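Local coordinates for protein possible prolidase (Bifidobacterium longum NCC2705, PDB 2P9B) that probably hydrolyses carbon-nitrogen bonds other than peptide bonds, as a member of the amidohydrolase family, at residues Q332-G337 against A367-A372. Sequence-based numbering, arbitrary orientation.
Sequences QAHEAG and AGFSPA
An offset aromatic stack between H334 and F369 joins the last turn of helix 313-335 to the short link between helices 356-367 and 371-385. The ring centroids lie 4.1 Å apart and the planes are inclined by 22°, near enough to parallel for an offset stack, each ring's closest atom lying toward the rim of the other, with H334 ND1 3.4 Å from F369 CE2. With CG anti to the backbone N (chi1 -178°), the imidazole swings out from its helix to face the F369 ring. Its CD2-NE2 bond lies beside two successive carbonyl oxygens: H334 CD2 is 3.5 Å from A367 O, and H334 NE2 is 3.2 Å from G368 O, both oxygens approaching obliquely. In the amidohydrolase family, which belongs to the TIM-barrel clan, helices surround a core of parallel strands, and this contact lies among the helices. G368 turns the chain with positive phi after helix 356-367, and S370 then takes the N-cap position of helix 371-385. Buried F369 also rests on A377 of that helix, while H334 touches E373. A leucine in place of H334 would probably lose the ring-on-ring stacking against F369 and leave G368 O without the nearby ring nitrogen. Just beyond H334, helix 313-335 closes in a Schellman motif at G337, whose N bonds to H334 O at 3.0 Å.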
# COMPACT_ATOMS: atom_id res chain seq x y z
N GLN A 332 17.66 -4.99 6.76
CA GLN A 332 17.89 -6.36 7.19
C GLN A 332 16.92 -7.29 6.49
O GLN A 332 17.31 -8.33 5.96
CB GLN A 332 17.71 -6.47 8.71
CG GLN A 332 18.70 -5.64 9.49
CD GLN A 332 18.40 -5.63 10.97
OE1 GLN A 332 17.25 -5.43 11.37
NE2 GLN A 332 19.42 -5.84 11.79
N ALA A 333 15.65 -6.91 6.48
CA ALA A 333 14.62 -7.72 5.83
C ALA A 333 14.96 -7.92 4.35
O ALA A 333 14.81 -9.03 3.82
CB ALA A 333 13.25 -7.04 5.98
N HIS A 334 15.41 -6.86 3.69
CA HIS A 334 15.77 -6.95 2.28
C HIS A 334 16.94 -7.92 2.12
O HIS A 334 16.95 -8.76 1.23
CB HIS A 334 16.16 -5.57 1.75
CG HIS A 334 16.49 -5.55 0.28
ND1 HIS A 334 15.58 -5.90 -0.69
CD2 HIS A 334 17.63 -5.23 -0.37
CE1 HIS A 334 16.14 -5.78 -1.88
NE2 HIS A 334 17.39 -5.38 -1.71
N GLU A 335 17.92 -7.78 3.01
CA GLU A 335 19.11 -8.63 3.00
C GLU A 335 18.73 -10.11 3.19
O GLU A 335 19.33 -11.00 2.59
CB GLU A 335 20.05 -8.18 4.12
CG GLU A 335 21.36 -8.94 4.23
CD GLU A 335 22.32 -8.29 5.21
OE1 GLU A 335 21.93 -8.06 6.38
OE2 GLU A 335 23.46 -7.99 4.81
N ALA A 336 17.71 -10.35 4.01
CA ALA A 336 17.26 -11.71 4.29
C ALA A 336 16.26 -12.24 3.26
O ALA A 336 15.80 -13.38 3.36
CB ALA A 336 16.66 -11.78 5.69
N GLY A 337 15.91 -11.40 2.28
CA GLY A 337 14.98 -11.82 1.25
C GLY A 337 13.54 -12.01 1.69
O GLY A 337 12.82 -12.84 1.14
N ALA A 367 16.88 1.30 2.20
CA ALA A 367 16.83 -0.15 2.42
C ALA A 367 17.62 -1.02 1.47
O ALA A 367 17.43 -2.24 1.43
CB ALA A 367 15.38 -0.61 2.45
N GLY A 368 18.51 -0.41 0.69
CA GLY A 368 19.32 -1.17 -0.23
C GLY A 368 18.61 -1.76 -1.44
O GLY A 368 19.13 -2.68 -2.06
N PHE A 369 17.43 -1.24 -1.77
CA PHE A 369 16.69 -1.73 -2.92
C PHE A 369 17.23 -1.11 -4.19
O PHE A 369 17.75 0.00 -4.18
CB PHE A 369 15.21 -1.32 -2.87
CG PHE A 369 14.35 -2.22 -2.06
CD1 PHE A 369 13.27 -2.87 -2.65
CD2 PHE A 369 14.55 -2.35 -0.69
CE1 PHE A 369 12.40 -3.65 -1.88
CE2 PHE A 369 13.69 -3.12 0.08
CZ PHE A 369 12.62 -3.77 -0.51
N SER A 370 17.08 -1.83 -5.29
CA SER A 370 17.47 -1.32 -6.59
C SER A 370 16.13 -0.79 -7.11
O SER A 370 15.08 -1.18 -6.61
CB SER A 370 17.96 -2.46 -7.49
OG SER A 370 16.89 -3.31 -7.86
N PRO A 371 16.16 0.11 -8.11
CA PRO A 371 14.89 0.62 -8.63
C PRO A 371 13.97 -0.52 -9.07
O PRO A 371 12.76 -0.49 -8.82
CB PRO A 371 15.33 1.49 -9.80
CG PRO A 371 16.61 2.07 -9.29
CD PRO A 371 17.29 0.86 -8.67
N ALA A 372 14.55 -1.51 -9.74
CA ALA A 372 13.79 -2.65 -10.23
C ALA A 372 13.08 -3.37 -9.08
O ALA A 372 11.90 -3.71 -9.17
CB ALA A 372 14.72 -3.62 -10.95